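Local structure of PAN2-PAN3 deadenylation complex catalytic subunit pan2 (Neurospora crassa, 4CZX) at residues A[126-129]-A[135-138]; A[167-170]-A[174-177]; A[41-46]-A[83-88]; A[93-98]-A[139-144]. The protein probably shortens mRNA poly(A) tails as catalytic subunit of the PAN deadenylation complex, this chain being its N-terminal WD40 propeller domain. All coordinates share one frame; numbering follows the deposited sequence. Where two conformers were deposited one is given.

In the fold
The four contacts lie in consecutive blades of one beta-propeller. Interactions 1 and 2 are antiparallel hairpins inside single blades. Interactions 3 and 4 pack the sheet of one blade on the next. Interactions 1 and 4 have centres 12 Å apart and share strand 135-140; the backbone bond from Ile-139 N to Ile-127 O (2.9 Å) links them. Interactions 3 and 4 are also 12 Å apart between centres and share a sheet through strands 85-88 and 93-96. Interaction 1 touches interaction 3 where Ile-127 packs on Ile-86. Interaction 2 touches none of the others; its centre is about 14 Å from that of interaction 1 and about 23 Å from that of interaction 3. The metal-binding exonuclease domain is not part of this chain.

Interaction 1 (A[126-129]-A[135-138]); sequences EILV and KMLV
Glu-126 and Val-138 meet at one end of a beta hairpin. The hairpin joins strands 126-131 and 135-140, the two inner strands of a four-stranded propeller blade. The Glu-126 side chain can be followed outward. Its CB stays clear of Val-138. CG turns anti to the backbone N (chi1 -175°), and this carries the chain obliquely across the valine. CG then lies 3.5 Å from Val-138 CG1. At CD the gap narrows to 3.3 Å from the same CG1, and the methyl sits over the face of the carboxylate. Both oxygens lie under that methyl, and each bonds elsewhere. OE1 has a hydrogen bond with Thr-120 OG1, and OE2 forms a salt bridge with Lys-122 NZ.

Further along, Val-129 and Leu-137 are a hydrogen-bonded antiparallel pair. Val-129 N donates to Leu-137 O at 2.8 Å, with an N-H...O angle of 163°. Leu-137 N returns a bond to Val-129 O at 3.0 Å. On their face of the sheet, Val-129 CG2 rests on Leu-137 CB at 3.8 Å. Leu-128 and Val-138 are the non-hydrogen-bonded pair and point to the other face. There Leu-128 CD1 reaches Met-136 CB at 4.0 Å and also approaches Val-138 CG2.

The contact is therefore hydrocarbon around two backbone bonds, with one buried carboxylate at its end. Thr-120 and Lys-122 satisfy that carboxylate, and the nearby lysine would be expected to favour its charged form.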
loop_
_atom_site.group_PDB
_atom_site.type_symbol
_atom_site.label_atom_id
_atom_site.label_comp_id
_atom_site.label_asym_id
_atom_site.label_seq_id
_atom_site.Cartn_x
_atom_site.Cartn_y
_atom_site.Cartn_z
ATOM N N GLU A 126 28.502 -12.192 -25.871
ATOM C CA GLU A 126 29.206 -12.233 -24.590
ATOM C C GLU A 126 29.659 -10.852 -24.116
ATOM O O GLU A 126 30.091 -10.015 -24.911
ATOM C CB GLU A 126 30.417 -13.168 -24.703
ATOM C CG GLU A 126 31.187 -13.409 -23.418
ATOM C CD GLU A 126 32.415 -14.299 -23.622
ATOM O OE1 GLU A 126 33.500 -13.765 -23.945
ATOM O OE2 GLU A 126 32.297 -15.533 -23.443
ATOM N N ILE A 127 29.556 -10.611 -22.814
ATOM C CA ILE A 127 30.075 -9.376 -22.253
ATOM C C ILE A 127 31.047 -9.618 -21.106
ATOM O O ILE A 127 31.012 -10.656 -20.441
ATOM C CB ILE A 127 28.952 -8.450 -21.743
ATOM C CG1 ILE A 127 28.072 -9.171 -20.716
ATOM C CG2 ILE A 127 28.144 -7.904 -22.901
ATOM C CD1 ILE A 127 26.988 -8.282 -20.122
ATOM N N LEU A 128 31.922 -8.643 -20.900
ATOM C CA LEU A 128 32.813 -8.608 -19.748
ATOM C C LEU A 128 32.312 -7.528 -18.806
ATOM O O LEU A 128 31.996 -6.429 -19.255
ATOM C CB LEU A 128 34.247 -8.319 -20.190
ATOM C CG LEU A 128 35.280 -8.077 -19.085
ATOM C CD1 LEU A 128 35.596 -9.360 -18.320
ATOM C CD2 LEU A 128 36.563 -7.473 -19.685
ATOM N N VAL A 129 32.220 -7.816 -17.510
ATOM C CA VAL A 129 31.788 -6.780 -16.582
ATOM C C VAL A 129 32.824 -6.670 -15.471
ATOM O O VAL A 129 33.423 -7.665 -15.056
ATOM C CB VAL A 129 30.362 -7.037 -15.991
ATOM C CG1 VAL A 129 29.337 -7.320 -17.116
ATOM C CG2 VAL A 129 30.369 -8.146 -14.954
ATOM N N LYS A 135 37.441 -8.567 -8.859
ATOM C CA LYS A 135 36.934 -9.642 -9.693
ATOM C C LYS A 135 36.303 -9.072 -10.954
ATOM O O LYS A 135 35.768 -7.964 -10.935
ATOM C CB LYS A 135 35.893 -10.487 -8.957
ATOM C CG LYS A 135 36.453 -11.655 -8.165
ATOM C CD LYS A 135 36.693 -11.280 -6.721
ATOM C CE LYS A 135 36.652 -12.509 -5.816
ATOM N NZ LYS A 135 35.260 -13.009 -5.600
ATOM N N MET A 136 36.397 -9.826 -12.047
ATOM C CA MET A 136 35.625 -9.539 -13.255
ATOM C C MET A 136 34.767 -10.750 -13.582
ATOM O O MET A 136 35.095 -11.871 -13.198
ATOM C CB MET A 136 36.534 -9.207 -14.442
ATOM C CG MET A 136 37.531 -8.086 -14.181
ATOM S SD MET A 136 38.389 -7.592 -15.692
ATOM C CE MET A 136 39.323 -9.081 -16.059
ATOM N N LEU A 137 33.661 -10.529 -14.289
ATOM C CA LEU A 137 32.794 -11.633 -14.675
ATOM C C LEU A 137 32.527 -11.616 -16.166
ATOM O O LEU A 137 32.353 -10.555 -16.765
ATOM C CB LEU A 137 31.462 -11.586 -13.917
ATOM C CG LEU A 137 31.540 -11.675 -12.395
ATOM C CD1 LEU A 137 31.433 -10.288 -11.778
ATOM C CD2 LEU A 137 30.455 -12.603 -11.869
ATOM N N VAL A 138 32.505 -12.804 -16.749
ATOM C CA VAL A 138 32.152 -12.982 -18.146
ATOM C C VAL A 138 30.718 -13.536 -18.212
ATOM O O VAL A 138 30.397 -14.527 -17.554
ATOM C CB VAL A 138 33.138 -13.927 -18.859
ATOM C CG1 VAL A 138 32.815 -13.990 -20.331
ATOM C CG2 VAL A 138 34.582 -13.459 -18.653
#

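Interaction 2 (A[167-170]-A[174-177]); sequences AATN and VNIL
Val-174 and Asn-175 meet Ala-167 across the hairpin of strands 165-169 and 173-177. These are the two inner strands of another four-stranded propeller blade, and their short segments run antiparallel at 150°. Val-174 comes first. It forms a non-hydrogen-bonded pair with Ala-168, and its CA gives a CA-H...O contact to Ala-167 O at 3.4 Å. Its CG1 is anti to the backbone N (chi1 175°), which places this methyl 3.9 Å from Ala-167 O. Val-174 and Ala-168 share a face of the sheet, and both pack on Ile-195 and Leu-198 of strand 194-200 in the next blade.

Asn-175 follows, in a hydrogen-bonded pair with Ala-167. Asn-175 N donates to Ala-167 O at 2.7 Å, from a position tilted out of the carbonyl plane. In return, Ala-167 N reaches Asn-175 O at 2.8 Å. The Asn-175 and Thr-169 side chains cross at about a right angle, with Asn-175 ND2 at 4.0 Å from Thr-169 CG2. The polar atoms of the asparagine look elsewhere: ND2 bonds Tyr-156 OH and Asp-154 OD2, while OD1 bonds Gln-187 NE2.

Past Ile-176, whose side chain sets off away from segment 167-170, the chain comes back at Leu-177. Its CD1 rests 4.0 Å from Ala-167 CB.

Two backbone bonds and small apolar contacts at Ala-167 CB make up the pairing. The buried Asn-175 amide is held at both its nitrogen and its oxygen, so its orientation is defined: the nitrogen faces Tyr-156 and Asp-154, and the oxygen faces Gln-187.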
loop_
_atom_site.group_PDB
_atom_site.type_symbol
_atom_site.label_atom_id
_atom_site.label_comp_id
_atom_site.label_asym_id
_atom_site.label_seq_id
_atom_site.Cartn_x
_atom_site.Cartn_y
_atom_site.Cartn_z
ATOM N N ALA A 167 40.393 -0.696 -21.533
ATOM C CA ALA A 167 39.965 -0.762 -20.146
ATOM C C ALA A 167 40.556 0.381 -19.334
ATOM O O ALA A 167 41.744 0.370 -19.016
ATOM C CB ALA A 167 40.368 -2.099 -19.549
ATOM N N ALA A 168 39.725 1.357 -18.979
ATOM C CA ALA A 168 40.202 2.481 -18.170
ATOM C C ALA A 168 40.128 2.155 -16.682
ATOM O O ALA A 168 39.055 1.871 -16.151
ATOM C CB ALA A 168 39.406 3.733 -18.474
ATOM N N THR A 169 41.280 2.201 -16.020
ATOM C CA THR A 169 41.343 1.992 -14.587
ATOM C C THR A 169 40.881 3.231 -13.854
ATOM O O THR A 169 40.800 4.319 -14.427
ATOM C CB THR A 169 42.764 1.676 -14.105
ATOM O OG1 THR A 169 43.516 2.894 -14.038
ATOM C CG2 THR A 169 43.446 0.700 -15.043
ATOM N N ASN A 170 40.624 3.087 -12.562
ATOM C CA ASN A 170 40.205 4.245 -11.791
ATOM C C ASN A 170 41.407 5.073 -11.343
ATOM O O ASN A 170 41.258 5.992 -10.540
ATOM C CB ASN A 170 39.350 3.822 -10.593
ATOM C CG ASN A 170 40.030 2.801 -9.706
ATOM O OD1 ASN A 170 41.207 2.493 -9.878
ATOM N ND2 ASN A 170 39.286 2.287 -8.718
ATOM N N VAL A 174 45.156 3.266 -18.971
ATOM C CA VAL A 174 44.334 2.423 -19.818
ATOM C C VAL A 174 45.038 1.094 -20.052
ATOM O O VAL A 174 46.173 1.069 -20.515
ATOM C CB VAL A 174 44.042 3.097 -21.160
ATOM C CG1 VAL A 174 43.268 2.133 -22.085
ATOM C CG2 VAL A 174 43.239 4.360 -20.931
ATOM N N ASN A 175 44.375 -0.007 -19.703
ATOM C CA ASN A 175 44.879 -1.331 -20.066
ATOM C C ASN A 175 44.265 -1.782 -21.384
ATOM O O ASN A 175 43.052 -1.709 -21.564
ATOM C CB ASN A 175 44.571 -2.370 -18.979
ATOM C CG ASN A 175 45.362 -2.146 -17.713
ATOM O OD1 ASN A 175 46.419 -1.515 -17.727
ATOM N ND2 ASN A 175 44.862 -2.678 -16.607
ATOM N N ILE A 176 45.105 -2.246 -22.301
ATOM C CA ILE A 176 44.615 -2.809 -23.547
ATOM C C ILE A 176 44.594 -4.323 -23.400
ATOM O O ILE A 176 45.641 -4.968 -23.318
ATOM C CB ILE A 176 45.482 -2.374 -24.731
ATOM C CG1 ILE A 176 45.579 -0.850 -24.755
ATOM C CG2 ILE A 176 44.922 -2.907 -26.058
ATOM C CD1 ILE A 176 46.623 -0.337 -25.691
ATOM N N LEU A 177 43.390 -4.879 -23.355
ATOM C CA LEU A 177 43.200 -6.290 -23.045
ATOM C C LEU A 177 42.928 -7.134 -24.281
ATOM O O LEU A 177 42.134 -6.753 -25.141
ATOM C CB LEU A 177 42.038 -6.473 -22.070
ATOM C CG LEU A 177 41.979 -5.638 -20.798
ATOM C CD1 LEU A 177 40.733 -6.051 -20.014
ATOM C CD2 LEU A 177 43.229 -5.837 -19.972
#

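Interaction 3 (A[41-46]-A[83-88]); sequences LLWIGT and KGVIFL
Trp-43 reaches from one blade of the WD40 beta-propeller to Val-85 and Phe-87 in the next. The strands, 41-45 and 85-88, are the second strands of adjacent four-stranded sheets. No hydrogen bond joins them here. Trp-43 and Val-85 are the closest residues along the backbones, yet their CA atoms are 9.5 Å apart, and side chains fill the interval.

The tight part is the approach of Val-85 to the indole. Its CG2 stands 3.6 Å above the ring plane, displaced toward the rim over the CE2 and CZ2 side. Val-85 has CG1 anti to the backbone N (chi1 -177°). This leaves CG2 to meet the tryptophan while CG1 lies against a face of the Phe-87 ring. The valine thus touches both rings.

The looser part is the aromatic pair. Phe-87 turns its edge toward the face of Trp-43 in an offset edge-to-face arrangement, with the planes at 71°. The centroids are 5.8 Å apart. Phe-87 CZ is 4.1 Å from Trp-43 CZ3, and Phe-87 CE2 is 4.1 Å from Trp-43 CE3. Neither part opens to solvent, as all three touching residues are buried.

The indole has further company from Phe-78 and Phe-80, whose rings also meet it. Its one polar atom is satisfied within its own blade, where NE1 bonds Asp-36 OD2. That bond restrains the rotation of the ring while its far rim packs on the next blade. The closest atoms across the contact are Trp-43 CZ2 and Val-85 CG2, at 3.7 Å.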
loop_
_atom_site.group_PDB
_atom_site.type_symbol
_atom_site.label_atom_id
_atom_site.label_comp_id
_atom_site.label_asym_id
_atom_site.label_seq_id
_atom_site.Cartn_x
_atom_site.Cartn_y
_atom_site.Cartn_z
ATOM N N LEU A 41 16.296 5.326 -30.609
ATOM C CA LEU A 41 16.153 5.557 -29.170
ATOM C C LEU A 41 17.388 6.186 -28.537
ATOM O O LEU A 41 18.527 5.854 -28.878
ATOM C CB LEU A 41 15.834 4.245 -28.448
ATOM C CG LEU A 41 14.526 3.562 -28.851
ATOM C CD1 LEU A 41 14.353 2.252 -28.094
ATOM C CD2 LEU A 41 13.349 4.500 -28.616
ATOM N N LEU A 42 17.139 7.099 -27.608
ATOM C CA LEU A 42 18.159 7.560 -26.666
ATOM C C LEU A 42 17.773 7.098 -25.265
ATOM O O LEU A 42 16.638 7.323 -24.813
ATOM C CB LEU A 42 18.303 9.081 -26.703
ATOM C CG LEU A 42 19.345 9.681 -25.744
ATOM C CD1 LEU A 42 20.770 9.332 -26.173
ATOM C CD2 LEU A 42 19.174 11.188 -25.646
ATOM N N TRP A 43 18.707 6.447 -24.580
ATOM C CA TRP A 43 18.470 5.947 -23.228
ATOM C C TRP A 43 19.153 6.803 -22.165
ATOM O O TRP A 43 20.310 7.213 -22.333
ATOM C CB TRP A 43 18.946 4.502 -23.116
ATOM C CG TRP A 43 18.086 3.552 -23.921
ATOM C CD1 TRP A 43 18.203 3.266 -25.249
ATOM C CD2 TRP A 43 16.961 2.797 -23.445
ATOM N NE1 TRP A 43 17.230 2.364 -25.629
ATOM C CE2 TRP A 43 16.458 2.061 -24.538
ATOM C CE3 TRP A 43 16.338 2.663 -22.195
ATOM C CZ2 TRP A 43 15.356 1.202 -24.426
ATOM C CZ3 TRP A 43 15.238 1.809 -22.085
ATOM C CH2 TRP A 43 14.765 1.088 -23.191
ATOM N N ILE A 44 18.431 7.070 -21.076
ATOM C CA ILE A 44 18.932 7.915 -19.977
ATOM C C ILE A 44 18.755 7.183 -18.655
ATOM O O ILE A 44 17.680 6.641 -18.388
ATOM C CB ILE A 44 18.188 9.273 -19.920
ATOM C CG1 ILE A 44 18.242 9.973 -21.282
ATOM C CG2 ILE A 44 18.701 10.164 -18.769
ATOM C CD1 ILE A 44 17.465 11.262 -21.337
ATOM N N GLY A 45 19.800 7.145 -17.827
ATOM C CA GLY A 45 19.685 6.491 -16.535
ATOM C C GLY A 45 19.613 7.474 -15.371
ATOM O O GLY A 45 20.130 8.584 -15.478
ATOM N N THR A 46 18.957 7.079 -14.274
ATOM C CA THR A 46 18.901 7.902 -13.049
ATOM C C THR A 46 19.824 7.378 -11.959
ATOM O O THR A 46 20.332 6.259 -12.034
ATOM C CB THR A 46 17.459 7.976 -12.424
ATOM O OG1 THR A 46 17.180 6.764 -11.709
ATOM C CG2 THR A 46 16.379 8.222 -13.485
ATOM N N LYS A 83 18.263 -8.328 -29.427
ATOM C CA LYS A 83 17.133 -8.765 -28.596
ATOM C C LYS A 83 16.676 -7.721 -27.575
ATOM O O LYS A 83 15.506 -7.690 -27.189
ATOM C CB LYS A 83 17.486 -10.059 -27.862
ATOM C CG LYS A 83 17.443 -11.318 -28.728
ATOM C CD LYS A 83 18.345 -12.387 -28.125
ATOM C CE LYS A 83 17.918 -13.801 -28.495
ATOM N NZ LYS A 83 18.790 -14.806 -27.806
ATOM N N GLY A 84 17.591 -6.877 -27.116
ATOM C CA GLY A 84 17.217 -5.873 -26.140
ATOM C C GLY A 84 18.372 -5.053 -25.610
ATOM O O GLY A 84 19.434 -4.977 -26.227
ATOM N N VAL A 85 18.149 -4.442 -24.452
ATOM C CA VAL A 85 19.125 -3.551 -23.852
ATOM C C VAL A 85 19.716 -4.197 -22.614
ATOM O O VAL A 85 18.990 -4.789 -21.811
ATOM C CB VAL A 85 18.490 -2.209 -23.468
ATOM C CG1 VAL A 85 19.569 -1.233 -22.881
ATOM C CG2 VAL A 85 17.766 -1.614 -24.671
ATOM N N ILE A 86 21.030 -4.070 -22.453
ATOM C CA ILE A 86 21.695 -4.529 -21.241
ATOM C C ILE A 86 22.000 -3.332 -20.339
ATOM O O ILE A 86 22.492 -2.292 -20.795
ATOM C CB ILE A 86 22.980 -5.311 -21.557
ATOM C CG1 ILE A 86 22.709 -6.338 -22.670
ATOM C CG2 ILE A 86 23.522 -6.009 -20.308
ATOM C CD1 ILE A 86 23.932 -7.109 -23.082
ATOM N N PHE A 87 21.652 -3.485 -19.069
ATOM C CA PHE A 87 21.757 -2.417 -18.069
ATOM C C PHE A 87 22.696 -2.849 -16.952
ATOM O O PHE A 87 22.547 -3.949 -16.409
ATOM C CB PHE A 87 20.383 -2.092 -17.467
ATOM C CG PHE A 87 19.297 -1.830 -18.486
ATOM C CD1 PHE A 87 18.490 -2.870 -18.960
ATOM C CD2 PHE A 87 19.041 -0.537 -18.912
ATOM C CE1 PHE A 87 17.456 -2.623 -19.890
ATOM C CE2 PHE A 87 18.026 -0.270 -19.817
ATOM C CZ PHE A 87 17.223 -1.315 -20.318
ATOM N N LEU A 88 23.643 -1.990 -16.579
ATOM C CA LEU A 88 24.578 -2.331 -15.513
ATOM C C LEU A 88 24.366 -1.453 -14.280
ATOM O O LEU A 88 24.294 -0.230 -14.376
ATOM C CB LEU A 88 26.042 -2.196 -15.981
ATOM C CG LEU A 88 27.072 -2.718 -14.962
ATOM C CD1 LEU A 88 28.241 -3.383 -15.668
ATOM C CD2 LEU A 88 27.615 -1.616 -14.029
#

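Interaction 4 (A[93-98]-A[139-144]); sequences VYMAAR and IDVNKG
Val-93 and Met-95 touch Ile-139 and Val-141 through aliphatic atoms and sulfur, so no flat group faces another across this contact. The carboxylate of Asp-140 is the flat group that shapes the turn. Lys-143 N lies above its plane, 70° out of it, and bonds OD1 at 3.1 Å. Asn-142 N makes a weak bond to the same oxygen. This is an Asx motif. Gly-144 N adds a backbone bond to Asp-140 O at 2.7 Å, and the glycine has a positive phi of 68°. Together these bonds fold residues 140-144 into a compact turn that starts strand 145-151.

Val-141, within that turn, meets the methionine. Met-95 CG is anti to the backbone N, and the rest of the chain is fully extended. SD is thereby carried across to 4.1 Å from Val-141 CG1, where the two side chains cross at about a right angle. The second touch is tip to tip: Val-93 CG2 meets Ile-139 CD1 at 3.9 Å. No hydrogen bond spans the two segments. The valine and isoleucine CA atoms are 9.3 Å apart, so the sheets stand at packing distance.

Around this layer, Trp-104 of strand 102-106 packs on both Val-93 and Met-95. Its NE1 also bonds Val-141 O, a polar link between the blades. Ile-139 rests on Ile-106 of the same strand and, within its own sheet, on Ile-127 and Val-129. The contact therefore sets the third strand of one propeller blade against the third strand of the next and the turn that follows it.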
loop_
_atom_site.group_PDB
_atom_site.type_symbol
_atom_site.label_atom_id
_atom_site.label_comp_id
_atom_site.label_asym_id
_atom_site.label_seq_id
_atom_site.Cartn_x
_atom_site.Cartn_y
_atom_site.Cartn_z
ATOM N N VAL A 93 23.413 -7.117 -13.260
ATOM C CA VAL A 93 23.302 -6.836 -14.680
ATOM C C VAL A 93 21.901 -7.279 -15.081
ATOM O O VAL A 93 21.448 -8.345 -14.673
ATOM C CB VAL A 93 24.368 -7.579 -15.505
ATOM C CG1 VAL A 93 24.281 -7.195 -16.980
ATOM C CG2 VAL A 93 25.768 -7.293 -14.955
ATOM N N TYR A 94 21.223 -6.448 -15.858
ATOM C CA TYR A 94 19.828 -6.687 -16.221
ATOM C C TYR A 94 19.675 -6.585 -17.724
ATOM O O TYR A 94 20.297 -5.732 -18.352
ATOM C CB TYR A 94 18.920 -5.668 -15.526
ATOM C CG TYR A 94 17.439 -5.858 -15.785
ATOM C CD1 TYR A 94 16.780 -6.996 -15.334
ATOM C CD2 TYR A 94 16.701 -4.883 -16.441
ATOM C CE1 TYR A 94 15.412 -7.180 -15.555
ATOM C CE2 TYR A 94 15.321 -5.053 -16.661
ATOM C CZ TYR A 94 14.693 -6.204 -16.221
ATOM O OH TYR A 94 13.340 -6.374 -16.445
ATOM N N MET A 95 18.838 -7.444 -18.304
ATOM C CA MET A 95 18.540 -7.333 -19.719
ATOM C C MET A 95 17.038 -7.369 -19.958
ATOM O O MET A 95 16.337 -8.206 -19.400
ATOM C CB MET A 95 19.207 -8.452 -20.514
ATOM C CG MET A 95 18.991 -8.280 -22.011
ATOM S SD MET A 95 19.864 -9.497 -23.004
ATOM C CE MET A 95 19.326 -8.981 -24.628
ATOM N N ALA A 96 16.551 -6.444 -20.773
ATOM C CA ALA A 96 15.125 -6.373 -21.065
ATOM C C ALA A 96 14.954 -5.979 -22.517
ATOM O O ALA A 96 15.837 -5.355 -23.099
ATOM C CB ALA A 96 14.429 -5.367 -20.148
ATOM N N ALA A 97 13.820 -6.342 -23.096
ATOM C CA ALA A 97 13.467 -5.867 -24.421
ATOM C C ALA A 97 13.235 -4.374 -24.306
ATOM O O ALA A 97 13.027 -3.864 -23.201
ATOM C CB ALA A 97 12.223 -6.594 -24.947
ATOM N N ARG A 98 13.251 -3.671 -25.431
ATOM C CA ARG A 98 13.071 -2.224 -25.422
ATOM C C ARG A 98 11.657 -1.832 -24.978
ATOM O O ARG A 98 11.424 -0.701 -24.537
ATOM C CB ARG A 98 13.404 -1.657 -26.806
ATOM C CG ARG A 98 14.894 -1.767 -27.120
ATOM C CD ARG A 98 15.221 -1.616 -28.611
ATOM N NE ARG A 98 16.678 -1.592 -28.794
ATOM C CZ ARG A 98 17.427 -2.681 -28.944
ATOM N NH1 ARG A 98 16.861 -3.888 -28.971
ATOM N NH2 ARG A 98 18.740 -2.569 -29.091
ATOM N N ILE A 139 29.861 -12.884 -18.993
ATOM C CA ILE A 139 28.446 -13.260 -19.081
ATOM C C ILE A 139 28.046 -13.670 -20.498
ATOM O O ILE A 139 28.323 -12.945 -21.464
ATOM C CB ILE A 139 27.533 -12.094 -18.608
ATOM C CG1 ILE A 139 27.674 -11.899 -17.095
ATOM C CG2 ILE A 139 26.074 -12.345 -18.986
ATOM C CD1 ILE A 139 27.090 -10.585 -16.556
ATOM N N ASP A 140 27.417 -14.843 -20.607
ATOM C CA ASP A 140 26.785 -15.308 -21.843
ATOM C C ASP A 140 25.472 -14.554 -21.991
ATOM O O ASP A 140 24.548 -14.745 -21.198
ATOM C CB ASP A 140 26.547 -16.826 -21.800
ATOM C CG ASP A 140 25.984 -17.398 -23.114
ATOM O OD1 ASP A 140 25.243 -16.707 -23.851
ATOM O OD2 ASP A 140 26.267 -18.578 -23.394
ATOM N N VAL A 141 25.402 -13.699 -23.004
ATOM C CA VAL A 141 24.254 -12.825 -23.213
ATOM C C VAL A 141 23.031 -13.613 -23.706
ATOM O O VAL A 141 21.883 -13.252 -23.424
ATOM C CB VAL A 141 24.624 -11.691 -24.203
ATOM C CG1 VAL A 141 23.427 -10.834 -24.537
ATOM C CG2 VAL A 141 25.736 -10.800 -23.572
ATOM N N ASN A 142 23.277 -14.709 -24.409
ATOM C CA ASN A 142 22.170 -15.528 -24.897
ATOM C C ASN A 142 21.511 -16.322 -23.777
ATOM O O ASN A 142 20.286 -16.394 -23.699
ATOM C CB ASN A 142 22.653 -16.460 -26.003
ATOM C CG ASN A 142 23.094 -15.704 -27.231
ATOM O OD1 ASN A 142 22.440 -14.749 -27.649
ATOM N ND2 ASN A 142 24.220 -16.105 -27.802
ATOM N N LYS A 143 22.325 -16.902 -22.901
ATOM C CA LYS A 143 21.801 -17.720 -21.814
ATOM C C LYS A 143 21.475 -16.887 -20.579
ATOM O O LYS A 143 20.677 -17.296 -19.741
ATOM C CB LYS A 143 22.795 -18.825 -21.451
ATOM C CG LYS A 143 22.875 -19.962 -22.478
ATOM C CD LYS A 143 23.881 -21.013 -22.033
ATOM C CE LYS A 143 24.011 -22.151 -23.030
ATOM N NZ LYS A 143 25.267 -22.917 -22.770
ATOM N N GLY A 144 22.095 -15.716 -20.467
ATOM C CA GLY A 144 21.906 -14.878 -19.299
ATOM C C GLY A 144 22.507 -15.504 -18.052
ATOM O O GLY A 144 21.866 -15.572 -16.997
#